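Local coordinates for protein putative isomerase (Streptomyces coelicolor A3, PDB 2OQH) that is a putative isomerase of the enolase superfamily, related to mandelate racemase and muconate lactonizing enzyme, and may dehydrate D-glucarate, at residues Leu302-Ser314 against Asp333-Val347. Sequence-based numbering, arbitrary orientation.
Sequences LGIATAAHLAVVS and DIIEPLHLENGRLRV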
ATOM      1  N   LEU A 302       4.062   8.386  -0.829  1.00 21.09           N
ATOM      2  CA  LEU A 302       3.946   9.699  -1.459  1.00 21.93           C
ATOM      3  C   LEU A 302       4.144   9.467  -2.963  1.00 21.72           C
ATOM      4  O   LEU A 302       3.921   8.358  -3.454  1.00 22.46           O
ATOM      5  CB  LEU A 302       4.991  10.677  -0.903  1.00 23.32           C
ATOM      6  CG  LEU A 302       4.824  11.043   0.584  1.00 25.78           C
ATOM      7  CD1 LEU A 302       5.986  11.923   1.022  1.00 27.83           C
ATOM      8  CD2 LEU A 302       3.487  11.749   0.821  1.00 26.69           C
ATOM      9  N   GLY A 303       4.569  10.494  -3.689  1.00 21.20           N
ATOM     10  CA  GLY A 303       4.739  10.374  -5.129  1.00 20.52           C
ATOM     11  C   GLY A 303       5.599   9.262  -5.709  1.00 20.44           C
ATOM     12  O   GLY A 303       5.158   8.520  -6.591  1.00 20.84           O
ATOM     13  N   ILE A 304       6.837   9.152  -5.248  1.00 19.45           N
ATOM     14  CA  ILE A 304       7.722   8.116  -5.770  1.00 18.99           C
ATOM     15  C   ILE A 304       7.162   6.719  -5.476  1.00 17.07           C
ATOM     16  O   ILE A 304       7.028   5.897  -6.381  1.00 16.80           O
ATOM     17  CB  ILE A 304       9.138   8.252  -5.176  1.00 19.01           C
ATOM     18  CG1 ILE A 304       9.724   9.620  -5.551  1.00 21.09           C
ATOM     19  CG2 ILE A 304      10.043   7.139  -5.707  1.00 18.70           C
ATOM     20  CD1 ILE A 304      11.073   9.909  -4.906  1.00 22.38           C
ATOM     21  N   ALA A 305       6.816   6.471  -4.217  1.00 16.16           N
ATOM     22  CA  ALA A 305       6.274   5.176  -3.813  1.00 16.64           C
ATOM     23  C   ALA A 305       4.988   4.849  -4.569  1.00 17.02           C
ATOM     24  O   ALA A 305       4.827   3.734  -5.083  1.00 18.05           O
ATOM     25  CB  ALA A 305       6.024   5.163  -2.313  1.00 14.44           C
ATOM     26  N   THR A 306       4.077   5.815  -4.637  1.00 15.86           N
ATOM     27  CA  THR A 306       2.820   5.617  -5.341  1.00 16.91           C
ATOM     28  C   THR A 306       3.076   5.293  -6.811  1.00 17.20           C
ATOM     29  O   THR A 306       2.374   4.479  -7.406  1.00 17.90           O
ATOM     30  CB  THR A 306       1.920   6.869  -5.260  1.00 17.29           C
ATOM     31  OG1 THR A 306       1.560   7.112  -3.897  1.00 18.22           O
ATOM     32  CG2 THR A 306       0.655   6.672  -6.081  1.00 18.62           C
ATOM     33  N   ALA A 307       4.085   5.934  -7.392  1.00 17.28           N
ATOM     34  CA  ALA A 307       4.438   5.704  -8.790  1.00 17.19           C
ATOM     35  C   ALA A 307       4.821   4.234  -9.007  1.00 16.36           C
ATOM     36  O   ALA A 307       4.427   3.618  -9.998  1.00 17.18           O
ATOM     37  CB  ALA A 307       5.596   6.619  -9.193  1.00 17.22           C
ATOM     38  N   ALA A 308       5.590   3.679  -8.077  1.00 15.47           N
ATOM     39  CA  ALA A 308       6.005   2.283  -8.170  1.00 15.33           C
ATOM     40  C   ALA A 308       4.762   1.387  -8.114  1.00 15.51           C
ATOM     41  O   ALA A 308       4.632   0.441  -8.886  1.00 15.42           O
ATOM     42  CB  ALA A 308       6.954   1.948  -7.035  1.00 14.11           C
ATOM     43  N   HIS A 309       3.846   1.700  -7.202  1.00 14.14           N
ATOM     44  CA  HIS A 309       2.620   0.923  -7.065  1.00 13.94           C
ATOM     45  C   HIS A 309       1.750   0.986  -8.318  1.00 13.51           C
ATOM     46  O   HIS A 309       1.169  -0.018  -8.732  1.00 13.04           O
ATOM     47  CB  HIS A 309       1.819   1.405  -5.853  1.00 14.54           C
ATOM     48  CG  HIS A 309       2.203   0.732  -4.573  1.00 17.41           C
ATOM     49  ND1 HIS A 309       3.042  -0.361  -4.531  1.00 18.72           N
ATOM     50  CD2 HIS A 309       1.812   0.957  -3.297  1.00 16.91           C
ATOM     51  CE1 HIS A 309       3.148  -0.784  -3.283  1.00 17.96           C
ATOM     52  NE2 HIS A 309       2.411  -0.001  -2.516  1.00 19.89           N
ATOM     53  N   LEU A 310       1.674   2.170  -8.922  1.00 12.40           N
ATOM     54  CA  LEU A 310       0.877   2.363 -10.126  1.00 12.42           C
ATOM     55  C   LEU A 310       1.401   1.506 -11.271  1.00 12.86           C
ATOM     56  O   LEU A 310       0.621   1.006 -12.074  1.00 13.03           O
ATOM     57  CB  LEU A 310       0.876   3.844 -10.527  1.00 12.55           C
ATOM     58  CG  LEU A 310       0.145   4.738  -9.526  1.00 12.33           C
ATOM     59  CD1 LEU A 310       0.342   6.220  -9.862  1.00 14.62           C
ATOM     60  CD2 LEU A 310      -1.328   4.371  -9.552  1.00 14.07           C
ATOM     61  N   ALA A 311       2.721   1.344 -11.345  1.00 13.38           N
ATOM     62  CA  ALA A 311       3.322   0.523 -12.396  1.00 13.21           C
ATOM     63  C   ALA A 311       2.916  -0.934 -12.176  1.00 13.34           C
ATOM     64  O   ALA A 311       2.630  -1.665 -13.121  1.00 13.52           O
ATOM     65  CB  ALA A 311       4.844   0.654 -12.371  1.00 13.40           C
ATOM     66  N   VAL A 312       2.883  -1.347 -10.916  1.00 13.57           N
ATOM     67  CA  VAL A 312       2.505  -2.714 -10.610  1.00 13.65           C
ATOM     68  C   VAL A 312       1.041  -2.956 -10.961  1.00 13.74           C
ATOM     69  O   VAL A 312       0.724  -3.903 -11.674  1.00 14.89           O
ATOM     70  CB  VAL A 312       2.757  -3.041  -9.133  1.00 14.12           C
ATOM     71  CG1 VAL A 312       2.265  -4.448  -8.817  1.00 12.26           C
ATOM     72  CG2 VAL A 312       4.254  -2.941  -8.842  1.00 14.19           C
ATOM     73  N   VAL A 313       0.155  -2.088 -10.485  1.00 13.45           N
ATOM     74  CA  VAL A 313      -1.266  -2.244 -10.770  1.00 13.75           C
ATOM     75  C   VAL A 313      -1.529  -2.254 -12.271  1.00 14.32           C
ATOM     76  O   VAL A 313      -2.255  -3.107 -12.787  1.00 14.79           O
ATOM     77  CB  VAL A 313      -2.099  -1.109 -10.129  1.00 11.96           C
ATOM     78  CG1 VAL A 313      -3.553  -1.229 -10.565  1.00 13.64           C
ATOM     79  CG2 VAL A 313      -1.999  -1.172  -8.612  1.00 12.18           C
ATOM     80  N   SER A 314      -0.915  -1.303 -12.964  1.00 15.15           N
ATOM     81  CA  SER A 314      -1.068  -1.152 -14.405  1.00 16.18           C
ATOM     82  C   SER A 314      -0.729  -2.415 -15.199  1.00 16.73           C
ATOM     83  O   SER A 314      -1.387  -2.723 -16.193  1.00 17.66           O
ATOM     84  CB  SER A 314      -0.190   0.016 -14.885  1.00 17.39           C
ATOM     85  OG  SER A 314      -0.291   0.205 -16.287  1.00 19.54           O
ATOM     86  N   ASP A 333       5.601  17.679  -2.436  1.00 25.34           N
ATOM     87  CA  ASP A 333       6.353  16.429  -2.556  1.00 24.29           C
ATOM     88  C   ASP A 333       7.664  16.727  -3.268  1.00 24.29           C
ATOM     89  O   ASP A 333       7.827  17.804  -3.848  1.00 24.76           O
ATOM     90  CB  ASP A 333       5.545  15.417  -3.382  1.00 23.82           C
ATOM     91  CG  ASP A 333       5.897  13.971  -3.060  1.00 24.50           C
ATOM     92  OD1 ASP A 333       7.031  13.718  -2.589  1.00 24.85           O
ATOM     93  OD2 ASP A 333       5.039  13.085  -3.293  1.00 23.39           O
ATOM     94  N   ILE A 334       8.602  15.784  -3.241  1.00 23.33           N
ATOM     95  CA  ILE A 334       9.868  16.024  -3.909  1.00 22.97           C
ATOM     96  C   ILE A 334       9.819  15.695  -5.391  1.00 23.12           C
ATOM     97  O   ILE A 334      10.838  15.696  -6.067  1.00 24.50           O
ATOM     98  CB  ILE A 334      11.022  15.268  -3.232  1.00 22.44           C
ATOM     99  CG1 ILE A 334      10.761  13.765  -3.219  1.00 22.93           C
ATOM    100  CG2 ILE A 334      11.182  15.765  -1.806  1.00 23.16           C
ATOM    101  CD1 ILE A 334      11.850  12.998  -2.512  1.00 20.10           C
ATOM    102  N   ILE A 335       8.627  15.413  -5.901  1.00 22.50           N
ATOM    103  CA  ILE A 335       8.478  15.146  -7.327  1.00 21.62           C
ATOM    104  C   ILE A 335       7.231  15.867  -7.804  1.00 21.41           C
ATOM    105  O   ILE A 335       6.498  16.451  -7.007  1.00 19.47           O
ATOM    106  CB  ILE A 335       8.336  13.628  -7.654  1.00 21.96           C
ATOM    107  CG1 ILE A 335       6.937  13.127  -7.288  1.00 23.09           C
ATOM    108  CG2 ILE A 335       9.381  12.835  -6.892  1.00 21.67           C
ATOM    109  CD1 ILE A 335       6.609  11.757  -7.861  1.00 23.18           C
ATOM    110  N   GLU A 336       6.999  15.835  -9.109  1.00 22.71           N
ATOM    111  CA  GLU A 336       5.823  16.478  -9.670  1.00 24.48           C
ATOM    112  C   GLU A 336       4.584  15.665  -9.300  1.00 25.15           C
ATOM    113  O   GLU A 336       4.604  14.433  -9.341  1.00 25.89           O
ATOM    114  CB  GLU A 336       5.965  16.571 -11.187  1.00 25.67           C
ATOM    115  CG  GLU A 336       7.028  17.559 -11.623  1.00 27.76           C
ATOM    116  CD  GLU A 336       6.529  18.996 -11.553  1.00 30.41           C
ATOM    117  OE1 GLU A 336       5.727  19.389 -12.435  1.00 31.55           O
ATOM    118  OE2 GLU A 336       6.924  19.725 -10.610  1.00 31.07           O
ATOM    119  N   PRO A 337       3.484  16.344  -8.939  1.00 25.21           N
ATOM    120  CA  PRO A 337       2.251  15.637  -8.570  1.00 24.96           C
ATOM    121  C   PRO A 337       1.771  14.625  -9.620  1.00 24.45           C
ATOM    122  O   PRO A 337       1.853  14.866 -10.829  1.00 24.50           O
ATOM    123  CB  PRO A 337       1.243  16.772  -8.375  1.00 25.58           C
ATOM    124  CG  PRO A 337       2.104  17.916  -7.921  1.00 24.94           C
ATOM    125  CD  PRO A 337       3.297  17.804  -8.846  1.00 24.22           C
ATOM    126  N   LEU A 338       1.272  13.488  -9.143  1.00 23.35           N
ATOM    127  CA  LEU A 338       0.752  12.459 -10.028  1.00 22.33           C
ATOM    128  C   LEU A 338      -0.656  12.893 -10.418  1.00 21.79           C
ATOM    129  O   LEU A 338      -1.289  13.669  -9.708  1.00 20.86           O
ATOM    130  CB  LEU A 338       0.697  11.114  -9.301  1.00 21.41           C
ATOM    131  CG  LEU A 338       2.031  10.587  -8.775  1.00 20.93           C
ATOM    132  CD1 LEU A 338       1.777   9.329  -7.948  1.00 19.06           C
ATOM    133  CD2 LEU A 338       2.973  10.296  -9.936  1.00 19.95           C
ATOM    134  N   HIS A 339      -1.145  12.383 -11.541  1.00 22.24           N
ATOM    135  CA  HIS A 339      -2.467  12.748 -12.032  1.00 22.06           C
ATOM    136  C   HIS A 339      -3.602  12.011 -11.322  1.00 23.28           C
ATOM    137  O   HIS A 339      -3.922  10.870 -11.664  1.00 22.58           O
ATOM    138  CB  HIS A 339      -2.532  12.485 -13.541  1.00 22.42           C
ATOM    139  CG  HIS A 339      -3.692  13.141 -14.221  1.00 25.39           C
ATOM    140  ND1 HIS A 339      -4.995  12.734 -14.038  1.00 26.53           N
ATOM    141  CD2 HIS A 339      -3.741  14.186 -15.082  1.00 27.27           C
ATOM    142  CE1 HIS A 339      -5.799  13.497 -14.756  1.00 27.33           C
ATOM    143  NE2 HIS A 339      -5.065  14.386 -15.400  1.00 28.76           N
ATOM    144  N   LEU A 340      -4.203  12.670 -10.331  1.00 23.44           N
ATOM    145  CA  LEU A 340      -5.321  12.102  -9.573  1.00 24.03           C
ATOM    146  C   LEU A 340      -6.574  12.886  -9.931  1.00 25.32           C
ATOM    147  O   LEU A 340      -6.708  14.055  -9.561  1.00 25.60           O
ATOM    148  CB  LEU A 340      -5.073  12.206  -8.063  1.00 22.77           C
ATOM    149  CG  LEU A 340      -6.275  11.851  -7.175  1.00 22.74           C
ATOM    150  CD1 LEU A 340      -6.735  10.429  -7.445  1.00 20.39           C
ATOM    151  CD2 LEU A 340      -5.893  12.021  -5.713  1.00 22.49           C
ATOM    152  N   GLU A 341      -7.493  12.240 -10.643  1.00 24.87           N
ATOM    153  CA  GLU A 341      -8.713  12.905 -11.074  1.00 25.22           C
ATOM    154  C   GLU A 341      -9.932  11.994 -10.997  1.00 24.52           C
ATOM    155  O   GLU A 341      -9.904  10.858 -11.477  1.00 23.64           O
ATOM    156  CB  GLU A 341      -8.544  13.381 -12.525  1.00 26.67           C
ATOM    157  CG  GLU A 341      -9.722  14.175 -13.098  1.00 29.85           C
ATOM    158  CD  GLU A 341      -9.643  14.312 -14.619  1.00 32.84           C
ATOM    159  OE1 GLU A 341      -8.515  14.374 -15.156  1.00 33.16           O
ATOM    160  OE2 GLU A 341     -10.706  14.365 -15.281  1.00 35.10           O
ATOM    161  N   ASN A 342     -11.004  12.492 -10.391  1.00 23.25           N
ATOM    162  CA  ASN A 342     -12.234  11.721 -10.321  1.00 23.20           C
ATOM    163  C   ASN A 342     -12.028  10.320  -9.722  1.00 21.73           C
ATOM    164  O   ASN A 342     -12.445   9.321 -10.300  1.00 23.01           O
ATOM    165  CB  ASN A 342     -12.814  11.642 -11.740  1.00 23.72           C
ATOM    166  CG  ASN A 342     -14.122  10.896 -11.808  1.00 25.54           C
ATOM    167  OD1 ASN A 342     -15.007  11.086 -10.974  1.00 28.13           O
ATOM    168  ND2 ASN A 342     -14.263  10.048 -12.827  1.00 27.17           N
ATOM    169  N   GLY A 343     -11.378  10.263  -8.560  1.00 21.40           N
ATOM    170  CA  GLY A 343     -11.146   8.995  -7.876  1.00 21.15           C
ATOM    171  C   GLY A 343     -10.177   7.997  -8.502  1.00 21.43           C
ATOM    172  O   GLY A 343     -10.110   6.843  -8.066  1.00 20.62           O
ATOM    173  N   ARG A 344      -9.413   8.425  -9.500  1.00 19.58           N
ATOM    174  CA  ARG A 344      -8.465   7.532 -10.159  1.00 21.11           C
ATOM    175  C   ARG A 344      -7.097   8.188 -10.379  1.00 21.60           C
ATOM    176  O   ARG A 344      -7.004   9.398 -10.601  1.00 21.71           O
ATOM    177  CB  ARG A 344      -9.023   7.082 -11.516  1.00 23.09           C
ATOM    178  CG  ARG A 344     -10.454   6.558 -11.488  1.00 26.17           C
ATOM    179  CD  ARG A 344     -10.845   5.991 -12.849  1.00 27.93           C
ATOM    180  NE  ARG A 344     -10.757   6.996 -13.904  1.00 31.15           N
ATOM    181  CZ  ARG A 344     -10.807   6.736 -15.211  1.00 32.76           C
ATOM    182  NH1 ARG A 344     -10.941   5.481 -15.649  1.00 32.54           N
ATOM    183  NH2 ARG A 344     -10.731   7.736 -16.089  1.00 32.41           N
ATOM    184  N   LEU A 345      -6.039   7.385 -10.307  1.00 19.88           N
ATOM    185  CA  LEU A 345      -4.682   7.874 -10.524  1.00 20.82           C
ATOM    186  C   LEU A 345      -4.222   7.388 -11.885  1.00 22.02           C
ATOM    187  O   LEU A 345      -4.459   6.239 -12.253  1.00 23.20           O
ATOM    188  CB  LEU A 345      -3.729   7.337  -9.454  1.00 20.22           C
ATOM    189  CG  LEU A 345      -3.789   7.987  -8.072  1.00 20.34           C
ATOM    190  CD1 LEU A 345      -3.053   7.127  -7.061  1.00 20.28           C
ATOM    191  CD2 LEU A 345      -3.171   9.368  -8.138  1.00 20.62           C
ATOM    192  N   ARG A 346      -3.579   8.264 -12.645  1.00 21.79           N
ATOM    193  CA  ARG A 346      -3.093   7.871 -13.959  1.00 21.71           C
ATOM    194  C   ARG A 346      -1.673   7.351 -13.801  1.00 21.45           C
ATOM    195  O   ARG A 346      -0.877   7.907 -13.047  1.00 20.34           O
ATOM    196  CB  ARG A 346      -3.122   9.059 -14.926  1.00 22.23           C
ATOM    197  CG  ARG A 346      -2.741   8.692 -16.360  1.00 23.81           C
ATOM    198  CD  ARG A 346      -3.053   9.830 -17.316  1.00 25.93           C
ATOM    199  NE  ARG A 346      -2.194  10.985 -17.075  1.00 27.80           N
ATOM    200  CZ  ARG A 346      -2.448  12.211 -17.519  1.00 29.70           C
ATOM    201  NH1 ARG A 346      -3.547  12.441 -18.229  1.00 28.96           N
ATOM    202  NH2 ARG A 346      -1.600  13.201 -17.254  1.00 28.15           N
ATOM    203  N   VAL A 347      -1.361   6.272 -14.506  1.00 21.60           N
ATOM    204  CA  VAL A 347      -0.031   5.685 -14.433  1.00 24.01           C
ATOM    205  C   VAL A 347       0.972   6.523 -15.227  1.00 24.62           C
ATOM    206  O   VAL A 347       0.794   6.731 -16.430  1.00 25.65           O
ATOM    207  CB  VAL A 347      -0.033   4.258 -15.011  1.00 24.32           C
ATOM    208  CG1 VAL A 347       1.296   3.587 -14.719  1.00 25.06           C
ATOM    209  CG2 VAL A 347      -1.185   3.454 -14.420  1.00 24.56           C
TER
HETATM  210  O   HOH W   1       7.938  11.142  -3.139  1.00 21.46           O
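Asp333 meets the first turn of helix 303-314 with its carboxylate, a clear case of an acid from a distant loop capturing amides at a helix start, one directly and the next through water. Its OD2 takes the N-H of Gly303 on the syn lone pair, at 2.7 Å from Gly303 N (N-H...O 151°). The other oxygen, OD1, accepts from a water that in turn accepts from Ile304 N, and it also receives the N-H of Ile334 on its anti side, tilted somewhat out of the carboxylate plane. Three donors thus fix the rotation of the carboxylate. A second acid, Glu49, takes the amides of Leu302 and Ala305. Within the same turn, Leu302 O accepts from both Thr306 N and Thr306 OG1, the hydroxyl lying above the carbonyl plane.

Gly303 lets the loop come close: the CD1 tip of Ile335 rests 3.4 Å from Gly303 C, while its CG2 branch lies 3.5 Å from Ile304 CG1. Ile335 has CG1 between its backbone N and carbonyl carbon (chi1 75°), which sends the two branches to neighbouring residues of the helix.

The helix belongs to the TIM-barrel domain of the enolase superfamily. The chain that follows makes a hairpin, 340-346, through a type I' turn from Glu341 to Arg344, and its second strand, 344-346, pairs antiparallel with strand 127-134 and runs at 92° to the helix axis.

Apolar packing joins the middle and end of the helix to Leu338, Leu345 and Val347. Leu338 CD1 presses tightly on Thr306 CG2, at 3.4 Å, and meets Leu310 CD1 tip to tip. Leu345 crosses Leu310 at about a right angle, its CB 3.8 Å from Leu310 CD2. Farther along, both methyls of Val347 lie against Ser314 CB, CG2 nearer at 3.6 Å, while Ser314 OG hydrogen-bonds to Arg125 O.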